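Local structure of prephenate dehydrogenase (Corynebacterium glutamicum ATCC 13032, 3KTD) at residues Ser22-Leu27 and Phe52-Asp57; Ala80-Leu85 and Tyr108-Ala113; Ser166-Val171 and Ala336-Phe341; Ala193-Ser198 and Val253-Glu258. The protein probably catalyses the oxidative decarboxylation of prephenate with NAD+ or NADP+ as hydride acceptor. All blocks are in the same frame, centred on the assembly; numbering follows the deposited sequence.

Contact 1. Residues Ser22-Leu27 and Phe52-Asp57; sequences SLLRDL and FDVSAD
Leu24 and Arg25 of helix 18-29 meet Phe52 and Val54 at one margin of the Rossmann-type nucleotide-binding domain. The helix follows strand 11-14, the usual place of the dinucleotide-binding helix, and 52-57 includes an edge strand, 54-55, of the same sheet. The apolar part of the contact belongs to Leu24. Holding its CG anti to the backbone N (chi1 176°), it turns CD2 toward two partners, Leu24 CD2 lying 3.7 Å from CG2 of Val54 and 3.9 Å from CB of Phe52. A branched leucine suits this place because one methyl group can serve both neighbours, while beta-branched Val54 also reaches helix 41-49.

The second kind of contact joins an aromatic ring to a long cationic chain. Arg25 is extended from CG to NE and passes the far end of the Phe52 ring, CG lying 3.6 Å from CZ of Phe52. Ring and guanidinium are nearly perpendicular, 84° apart, so the ring turns its edge to one face of the guanidinium. The polar end has partners beyond the two segments: NE donates to OG of Ser137, and NH1 forms a salt bridge with Glu50. Across the contact, Arg25 NH1 sits near the plane of the ring, 3.5 Å from Phe52 CZ.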
# COMPACT_ATOMS: atom_id res chain seq x y z
N SER A 22 -7.18 19.41 -15.11
CA SER A 22 -8.02 19.40 -13.91
C SER A 22 -8.12 20.77 -13.25
O SER A 22 -9.15 21.12 -12.68
CB SER A 22 -7.47 18.42 -12.88
OG SER A 22 -7.64 17.09 -13.31
N LEU A 23 -7.02 21.52 -13.29
CA LEU A 23 -6.98 22.86 -12.74
C LEU A 23 -7.83 23.78 -13.61
O LEU A 23 -8.60 24.56 -13.09
CB LEU A 23 -5.53 23.35 -12.67
CG LEU A 23 -5.28 24.74 -12.08
CD1 LEU A 23 -5.61 24.79 -10.60
CD2 LEU A 23 -3.84 25.16 -12.33
N LEU A 24 -7.70 23.67 -14.93
CA LEU A 24 -8.47 24.50 -15.85
C LEU A 24 -9.95 24.26 -15.64
O LEU A 24 -10.74 25.21 -15.58
CB LEU A 24 -8.10 24.19 -17.30
CG LEU A 24 -8.89 24.90 -18.42
CD1 LEU A 24 -8.44 26.32 -18.58
CD2 LEU A 24 -8.74 24.16 -19.74
N ARG A 25 -10.32 22.99 -15.51
CA ARG A 25 -11.72 22.62 -15.34
C ARG A 25 -12.29 23.15 -14.03
O ARG A 25 -13.40 23.69 -14.02
CB ARG A 25 -11.90 21.10 -15.40
CG ARG A 25 -11.75 20.45 -16.77
CD ARG A 25 -11.91 18.93 -16.62
NE ARG A 25 -11.89 18.19 -17.89
CZ ARG A 25 -12.90 18.12 -18.75
NH1 ARG A 25 -14.04 18.77 -18.52
NH2 ARG A 25 -12.76 17.42 -19.87
N ASP A 26 -11.55 22.98 -12.93
CA ASP A 26 -12.04 23.43 -11.62
C ASP A 26 -12.12 24.96 -11.54
O ASP A 26 -13.05 25.50 -10.93
CB ASP A 26 -11.16 22.88 -10.48
CG ASP A 26 -11.45 21.41 -10.15
OD1 ASP A 26 -12.55 20.91 -10.48
OD2 ASP A 26 -10.56 20.76 -9.54
N LEU A 27 -11.16 25.65 -12.14
CA LEU A 27 -11.16 27.10 -12.16
C LEU A 27 -12.30 27.64 -13.00
O LEU A 27 -12.86 28.69 -12.69
CB LEU A 27 -9.84 27.65 -12.71
CG LEU A 27 -8.63 27.59 -11.77
CD1 LEU A 27 -7.39 28.09 -12.48
CD2 LEU A 27 -8.87 28.39 -10.49
N PHE A 52 -13.93 25.30 -23.14
CA PHE A 52 -12.73 25.88 -22.53
C PHE A 52 -11.93 26.78 -23.47
O PHE A 52 -12.05 26.68 -24.68
CB PHE A 52 -11.83 24.78 -21.99
CG PHE A 52 -12.51 23.87 -21.02
CD1 PHE A 52 -12.78 24.30 -19.74
CD2 PHE A 52 -12.89 22.60 -21.39
CE1 PHE A 52 -13.42 23.47 -18.83
CE2 PHE A 52 -13.53 21.76 -20.48
CZ PHE A 52 -13.79 22.20 -19.20
N ASP A 53 -11.12 27.66 -22.90
CA ASP A 53 -10.31 28.62 -23.67
C ASP A 53 -8.86 28.11 -23.76
O ASP A 53 -8.02 28.41 -22.91
CB ASP A 53 -10.41 30.01 -23.03
CG ASP A 53 -9.63 31.07 -23.79
OD1 ASP A 53 -8.87 30.67 -24.70
OD2 ASP A 53 -9.76 32.28 -23.48
N VAL A 54 -8.57 27.36 -24.82
CA VAL A 54 -7.29 26.67 -24.97
C VAL A 54 -6.67 26.90 -26.35
O VAL A 54 -7.38 27.08 -27.33
CB VAL A 54 -7.47 25.15 -24.73
CG1 VAL A 54 -6.17 24.41 -24.91
CG2 VAL A 54 -8.03 24.88 -23.34
N SER A 55 -5.34 26.91 -26.40
CA SER A 55 -4.60 27.12 -27.64
C SER A 55 -3.45 26.11 -27.75
O SER A 55 -3.05 25.50 -26.75
CB SER A 55 -4.05 28.55 -27.70
OG SER A 55 -3.23 28.76 -28.84
N ALA A 56 -2.94 25.92 -28.95
CA ALA A 56 -1.78 25.04 -29.16
C ALA A 56 -0.61 25.89 -29.66
O ALA A 56 0.40 25.36 -30.12
CB ALA A 56 -2.12 23.92 -30.14
N ASP A 57 -0.75 27.20 -29.52
CA ASP A 57 0.22 28.18 -29.96
C ASP A 57 0.90 28.77 -28.71
O ASP A 57 0.39 29.72 -28.09
CB ASP A 57 -0.51 29.26 -30.77
CG ASP A 57 0.42 30.25 -31.42
OD1 ASP A 57 1.61 30.32 -31.03
OD2 ASP A 57 -0.04 30.99 -32.32

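Contact 2. Residues Ala80-Leu85 and Tyr108-Ala113; sequences AIDSLL and YDAVKA
Two neighbouring helices of the nucleotide-binding domain, 78-91 and 105-113, touch here through Leu85 on the first and Ala110 and Val111 on the second. Leu85 spreads its two methyl groups over both partners: CD1 rests 3.9 Å from CB of Ala110, and CD2 comes 3.7 Å from CG2 of Val111. The first torsion of Val111 (chi1 165°) sets CG1 anti to the backbone N and CG2 beside it, and it is this second methyl that faces the leucine. The two branched side chains meet at about a right angle.

In the Rossmann-type fold these helices are successive crossovers, one leading from strand 71-74 to 97-99 and the next from 97-99 to 120-125. Their parallel strands are adjacent, and the helices accordingly run in nearly the same direction, with an angle of 29° between the short segments and axes 10.6 Å apart at closest approach. At that spacing a leucine is long enough to bridge the gap between the helices, whereas Ala110 offers only a small methyl group. Toward the more exposed margin Asp82 leans over the same alanine, its OD1 3.7 Å from Ala110 CB; its other carboxylate oxygen, OD2, forms a long, weak ion pair with Arg114.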
# COMPACT_ATOMS: atom_id res chain seq x y z
N ALA A 80 10.38 18.82 -18.60
CA ALA A 80 9.91 19.87 -19.48
C ALA A 80 10.08 21.27 -18.89
O ALA A 80 10.01 22.24 -19.62
CB ALA A 80 8.45 19.64 -19.81
N ILE A 81 10.33 21.36 -17.59
CA ILE A 81 10.43 22.65 -16.88
C ILE A 81 11.39 23.68 -17.49
O ILE A 81 10.98 24.80 -17.79
CB ILE A 81 10.79 22.43 -15.38
CG1 ILE A 81 9.55 22.05 -14.59
CG2 ILE A 81 11.36 23.69 -14.77
CD1 ILE A 81 8.55 23.19 -14.44
N ASP A 82 12.66 23.31 -17.68
CA ASP A 82 13.66 24.25 -18.20
C ASP A 82 13.24 24.93 -19.50
O ASP A 82 13.41 26.14 -19.65
CB ASP A 82 15.01 23.57 -18.44
CG ASP A 82 15.72 23.22 -17.16
OD1 ASP A 82 15.18 23.44 -16.06
OD2 ASP A 82 16.84 22.70 -17.27
N SER A 83 12.69 24.18 -20.44
CA SER A 83 12.32 24.77 -21.71
C SER A 83 11.15 25.74 -21.52
O SER A 83 11.06 26.75 -22.20
CB SER A 83 12.01 23.72 -22.77
OG SER A 83 10.74 23.14 -22.57
N LEU A 84 10.25 25.43 -20.59
CA LEU A 84 9.12 26.32 -20.30
C LEU A 84 9.58 27.55 -19.49
O LEU A 84 9.02 28.63 -19.63
CB LEU A 84 7.99 25.58 -19.58
CG LEU A 84 6.88 24.95 -20.43
CD1 LEU A 84 5.92 26.02 -20.93
CD2 LEU A 84 7.42 24.14 -21.60
N LEU A 85 10.60 27.38 -18.66
CA LEU A 85 11.16 28.52 -17.94
C LEU A 85 11.79 29.46 -18.96
O LEU A 85 11.51 30.64 -18.95
CB LEU A 85 12.22 28.08 -16.93
CG LEU A 85 11.70 27.53 -15.60
CD1 LEU A 85 12.85 26.91 -14.81
CD2 LEU A 85 11.02 28.62 -14.79
N TYR A 108 13.58 25.35 -8.05
CA TYR A 108 13.99 26.65 -7.51
C TYR A 108 15.40 27.00 -8.00
O TYR A 108 15.64 28.12 -8.45
CB TYR A 108 13.87 26.63 -5.99
CG TYR A 108 13.99 27.98 -5.30
CD1 TYR A 108 13.41 29.13 -5.85
CD2 TYR A 108 14.64 28.09 -4.07
CE1 TYR A 108 13.51 30.36 -5.21
CE2 TYR A 108 14.74 29.32 -3.42
CZ TYR A 108 14.17 30.45 -3.99
OH TYR A 108 14.26 31.67 -3.35
N ASP A 109 16.31 26.03 -7.94
CA ASP A 109 17.67 26.18 -8.47
C ASP A 109 17.64 26.62 -9.93
O ASP A 109 18.35 27.56 -10.32
CB ASP A 109 18.43 24.85 -8.38
CG ASP A 109 18.90 24.53 -6.98
OD1 ASP A 109 18.86 25.39 -6.09
OD2 ASP A 109 19.33 23.39 -6.78
N ALA A 110 16.84 25.94 -10.74
CA ALA A 110 16.75 26.26 -12.16
C ALA A 110 16.24 27.68 -12.34
O ALA A 110 16.68 28.39 -13.25
CB ALA A 110 15.84 25.26 -12.87
N VAL A 111 15.32 28.10 -11.47
CA VAL A 111 14.77 29.45 -11.52
C VAL A 111 15.81 30.49 -11.08
O VAL A 111 15.90 31.57 -11.67
CB VAL A 111 13.51 29.56 -10.65
CG1 VAL A 111 13.16 31.01 -10.40
CG2 VAL A 111 12.34 28.81 -11.31
N LYS A 112 16.58 30.18 -10.05
CA LYS A 112 17.60 31.09 -9.57
C LYS A 112 18.72 31.25 -10.59
O LYS A 112 19.22 32.37 -10.78
CB LYS A 112 18.17 30.66 -8.21
CG LYS A 112 17.24 31.00 -7.04
CD LYS A 112 17.84 30.63 -5.65
CE LYS A 112 17.90 29.12 -5.42
NZ LYS A 112 18.10 28.78 -4.00
N ALA A 113 19.08 30.16 -11.26
CA ALA A 113 20.13 30.22 -12.30
C ALA A 113 19.75 31.18 -13.44
O ALA A 113 20.63 31.72 -14.12
CB ALA A 113 20.43 28.82 -12.83

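Contact 3. Residues Ser166-Val171 and Ala336-Phe341; sequences SIWKDV and ARIEVF
Trp168 on helix 162-177 meets Ile338 and Val340 of the C-terminal strand 337-340, which joins strand 314-317 in a small parallel sheet beside the nucleotide-binding domain. Along the helix, Ser166 precedes the contact and turns its OG to Arg9. Two residues further on comes Trp168, whose CG stands anti to the backbone N (chi1 -180°), sending the indole out from the helix to the strand. Its six-membered ring does the touching: CH2 lies 4.1 Å from CD1 of Ile338, and CZ2 of Trp168 is at 4.2 Å from the same methyl.

Ile338 comes from the opposite direction, with CG1 between its backbone N and carbonyl carbon (chi1 71°), and its chain is then extended to CD1. Tryptophan suits this position because its broad surface can serve two aliphatic residues at once, as well as the neighbouring indoles of Trp164 and Trp324. Asp170, two residues further along the helix, again engages Arg9, now in a salt bridge. On the strand, alternation brings Ile338 and Val340 toward the helix and leaves Arg337 and Glu339 to pair with each other. The second aliphatic contact is slightly longer, Val340 CG1 standing 4.3 Å from Trp168 CH2.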
# COMPACT_ATOMS: atom_id res chain seq x y z
N SER A 166 2.41 39.69 -3.78
CA SER A 166 1.18 39.68 -4.57
C SER A 166 1.01 38.41 -5.42
O SER A 166 -0.10 37.91 -5.59
CB SER A 166 1.13 40.92 -5.47
OG SER A 166 0.11 40.82 -6.43
N ILE A 167 2.12 37.92 -5.99
CA ILE A 167 2.09 36.67 -6.77
C ILE A 167 1.82 35.50 -5.83
O ILE A 167 0.99 34.63 -6.12
CB ILE A 167 3.42 36.42 -7.49
CG1 ILE A 167 3.64 37.46 -8.59
CG2 ILE A 167 3.45 35.03 -8.10
CD1 ILE A 167 5.06 37.47 -9.14
N TRP A 168 2.50 35.49 -4.70
CA TRP A 168 2.33 34.44 -3.70
C TRP A 168 0.87 34.33 -3.28
O TRP A 168 0.33 33.22 -3.21
CB TRP A 168 3.21 34.71 -2.49
CG TRP A 168 3.10 33.69 -1.43
CD1 TRP A 168 3.84 32.56 -1.31
CD2 TRP A 168 2.21 33.71 -0.32
NE1 TRP A 168 3.46 31.87 -0.19
CE2 TRP A 168 2.46 32.55 0.43
CE3 TRP A 168 1.22 34.60 0.11
CZ2 TRP A 168 1.75 32.25 1.59
CZ3 TRP A 168 0.51 34.30 1.27
CH2 TRP A 168 0.79 33.14 1.99
N LYS A 169 0.23 35.46 -3.00
CA LYS A 169 -1.18 35.47 -2.61
C LYS A 169 -2.06 34.81 -3.66
O LYS A 169 -2.80 33.88 -3.35
CB LYS A 169 -1.66 36.89 -2.30
CG LYS A 169 -1.15 37.39 -0.95
CD LYS A 169 -1.80 38.71 -0.48
CE LYS A 169 -1.15 39.96 -1.06
NZ LYS A 169 -1.55 41.14 -0.25
N ASP A 170 -1.96 35.26 -4.91
CA ASP A 170 -2.77 34.66 -5.98
C ASP A 170 -2.58 33.13 -6.09
O ASP A 170 -3.53 32.41 -6.34
CB ASP A 170 -2.48 35.34 -7.33
CG ASP A 170 -3.20 36.69 -7.48
OD1 ASP A 170 -4.19 36.97 -6.77
OD2 ASP A 170 -2.77 37.48 -8.35
N VAL A 171 -1.36 32.64 -5.89
CA VAL A 171 -1.12 31.20 -5.97
C VAL A 171 -1.88 30.48 -4.87
O VAL A 171 -2.47 29.42 -5.09
CB VAL A 171 0.39 30.86 -5.87
CG1 VAL A 171 0.60 29.38 -5.59
CG2 VAL A 171 1.13 31.29 -7.14
N ALA A 336 0.75 22.57 9.15
CA ALA A 336 -0.54 23.23 9.21
C ALA A 336 -0.93 23.70 7.82
O ALA A 336 -0.09 24.12 7.04
CB ALA A 336 -0.49 24.40 10.16
N ARG A 337 -2.22 23.59 7.51
CA ARG A 337 -2.75 24.18 6.29
C ARG A 337 -3.05 25.62 6.67
O ARG A 337 -3.13 25.94 7.85
CB ARG A 337 -4.02 23.46 5.82
CG ARG A 337 -5.25 23.66 6.71
CD ARG A 337 -6.44 22.81 6.26
NE ARG A 337 -7.63 23.19 7.02
CZ ARG A 337 -8.41 24.24 6.74
NH1 ARG A 337 -8.17 25.02 5.69
NH2 ARG A 337 -9.46 24.50 7.52
N ILE A 338 -3.19 26.50 5.68
CA ILE A 338 -3.44 27.92 5.96
C ILE A 338 -4.63 28.50 5.22
O ILE A 338 -5.03 28.01 4.17
CB ILE A 338 -2.19 28.79 5.65
CG1 ILE A 338 -1.96 28.89 4.14
CG2 ILE A 338 -0.96 28.22 6.34
CD1 ILE A 338 -0.76 29.74 3.78
N GLU A 339 -5.19 29.55 5.80
CA GLU A 339 -6.29 30.31 5.22
C GLU A 339 -5.91 31.78 5.38
O GLU A 339 -5.68 32.23 6.50
CB GLU A 339 -7.61 30.00 5.94
CG GLU A 339 -8.28 28.66 5.54
CD GLU A 339 -9.06 28.71 4.19
OE1 GLU A 339 -9.41 29.82 3.72
OE2 GLU A 339 -9.32 27.63 3.61
N VAL A 340 -5.85 32.53 4.29
CA VAL A 340 -5.38 33.93 4.35
C VAL A 340 -6.52 34.95 4.40
O VAL A 340 -7.35 35.01 3.49
CB VAL A 340 -4.42 34.25 3.19
CG1 VAL A 340 -3.36 33.16 3.08
CG2 VAL A 340 -5.16 34.38 1.88
N PHE A 341 -6.57 35.74 5.47
CA PHE A 341 -7.56 36.81 5.62
C PHE A 341 -6.92 38.19 5.40
O PHE A 341 -5.84 38.32 4.83
CB PHE A 341 -8.24 36.74 7.00
CG PHE A 341 -9.14 35.53 7.19
CD1 PHE A 341 -9.50 34.70 6.13
CD2 PHE A 341 -9.69 35.28 8.44
CE1 PHE A 341 -10.35 33.61 6.32
CE2 PHE A 341 -10.55 34.19 8.64
CZ PHE A 341 -10.88 33.36 7.58
OXT PHE A 341 -7.49 39.22 5.78

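Contact 4. Residues Ala193-Ser198 and Val253-Glu258; sequences AAARVS and VKALDE
Arg196 and Glu258 are joined by a two-pronged salt bridge, the guanidinium gripping the carboxylate end-on with one nitrogen to each oxygen. NH1 of Arg196 donates to OE1 of Glu258 over 3.0 Å, and NH2 of Arg196 to OE2 of Glu258 over 2.7 Å; both bonds are fairly straight, at 169° and 158°. The two oxygens lie close to the guanidinium plane, yet the carboxylate is turned 63° against it, so each oxygen is approached from above the carboxylate plane. Closer to the backbones, Ala255 packs its CB 4.1 Å from CG of Arg196 and 4.2 Å from CB of Ala195.

The small alanines suit the close approach of helices 187-214 and 249-270, which cross here in the helical dimerization domain: the axes of the short segments come within 8.8 Å, and the CA atoms of Arg196 and Ala255 are 5.6 Å apart. Arginine and glutamate, by contrast, need length to meet beyond that narrow crossing. Arg196 is extended from CG to NE and Glu258 beyond CG, which carries both charged ends past the alanines.

The second subunit then braces the pair. Arg196 NH1 also donates to the backbone O of Val211 of that subunit, and Glu258 OE1 accepts from ND2 of Asn214 of the second subunit. Asp257, the residue before Glu258, forms a salt bridge with Arg267 of the second subunit.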
# COMPACT_ATOMS: atom_id res chain seq x y z
N ALA A 193 10.42 15.77 3.12
CA ALA A 193 9.16 15.09 3.35
C ALA A 193 8.80 14.16 2.19
O ALA A 193 8.50 12.99 2.40
CB ALA A 193 8.05 16.09 3.58
N ALA A 194 8.84 14.69 0.97
CA ALA A 194 8.47 13.90 -0.21
C ALA A 194 9.38 12.70 -0.39
O ALA A 194 8.95 11.69 -0.91
CB ALA A 194 8.50 14.76 -1.45
N ALA A 195 10.64 12.83 0.02
CA ALA A 195 11.58 11.72 -0.08
C ALA A 195 11.06 10.57 0.77
O ALA A 195 11.07 9.40 0.35
CB ALA A 195 12.97 12.13 0.39
N ARG A 196 10.60 10.91 1.97
CA ARG A 196 10.11 9.93 2.92
C ARG A 196 8.74 9.37 2.53
O ARG A 196 8.60 8.16 2.41
CB ARG A 196 10.01 10.56 4.31
CG ARG A 196 11.35 10.98 4.91
CD ARG A 196 11.15 11.79 6.20
NE ARG A 196 12.42 12.08 6.86
CZ ARG A 196 13.10 11.24 7.64
NH1 ARG A 196 12.65 10.02 7.88
NH2 ARG A 196 14.24 11.63 8.17
N VAL A 197 7.77 10.25 2.30
CA VAL A 197 6.38 9.80 2.15
C VAL A 197 5.92 9.46 0.74
O VAL A 197 4.81 8.95 0.55
CB VAL A 197 5.40 10.83 2.76
CG1 VAL A 197 5.72 11.06 4.22
CG2 VAL A 197 5.43 12.12 1.99
N SER A 198 6.76 9.72 -0.26
CA SER A 198 6.37 9.48 -1.64
C SER A 198 7.45 8.78 -2.48
O SER A 198 7.17 7.81 -3.17
CB SER A 198 5.99 10.81 -2.30
OG SER A 198 5.84 10.65 -3.69
N VAL A 253 18.27 9.56 -0.45
CA VAL A 253 19.28 8.68 0.12
C VAL A 253 19.26 8.76 1.64
O VAL A 253 19.39 7.72 2.30
CB VAL A 253 20.69 8.99 -0.43
CG1 VAL A 253 21.76 8.20 0.32
CG2 VAL A 253 20.73 8.67 -1.91
N LYS A 254 19.09 9.95 2.21
CA LYS A 254 18.99 10.08 3.68
C LYS A 254 17.80 9.26 4.17
O LYS A 254 17.87 8.57 5.19
CB LYS A 254 18.79 11.54 4.12
CG LYS A 254 20.01 12.44 3.99
CD LYS A 254 19.63 13.91 4.27
CE LYS A 254 20.70 14.91 3.82
NZ LYS A 254 21.93 14.87 4.68
N ALA A 255 16.70 9.34 3.42
CA ALA A 255 15.49 8.59 3.74
C ALA A 255 15.72 7.08 3.56
O ALA A 255 15.39 6.30 4.45
CB ALA A 255 14.33 9.08 2.86
N LEU A 256 16.29 6.67 2.43
CA LEU A 256 16.55 5.26 2.16
C LEU A 256 17.52 4.65 3.18
O LEU A 256 17.38 3.48 3.54
CB LEU A 256 17.06 5.07 0.73
CG LEU A 256 17.34 3.65 0.22
CD1 LEU A 256 16.18 2.72 0.45
CD2 LEU A 256 17.69 3.68 -1.26
N ASP A 257 18.47 5.44 3.67
CA ASP A 257 19.42 4.98 4.69
C ASP A 257 18.75 4.71 6.01
O ASP A 257 19.19 3.84 6.77
CB ASP A 257 20.56 5.99 4.90
CG ASP A 257 21.62 5.90 3.83
OD1 ASP A 257 21.41 5.16 2.85
OD2 ASP A 257 22.67 6.56 3.97
N GLU A 258 17.70 5.47 6.31
CA GLU A 258 16.93 5.20 7.51
C GLU A 258 16.21 3.87 7.32
O GLU A 258 16.15 3.05 8.23
CB GLU A 258 15.93 6.32 7.81
CG GLU A 258 16.55 7.61 8.33
CD GLU A 258 15.53 8.53 9.00
OE1 GLU A 258 14.41 8.08 9.34
OE2 GLU A 258 15.87 9.72 9.19

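How the contacts relate
From the N terminus, contact 1 closes first, a loop of 24 residues that ties the first helix of the Rossmann-type domain to an edge strand of its sheet. Contact 2 follows in series, its loop of 22 residues joining two later helices of the same domain. Contact 3 then opens on helix 162-177 and closes only at the C-terminal strand, after 164 residues; contact 4 is nested inside that long loop and links two helices of the dimerization domain. None cross and none touch. Contacts 1 and 4 lie on opposite sides of the chain's centre, about 35 Å apart between centres, and contact 4 alone reaches the second subunit.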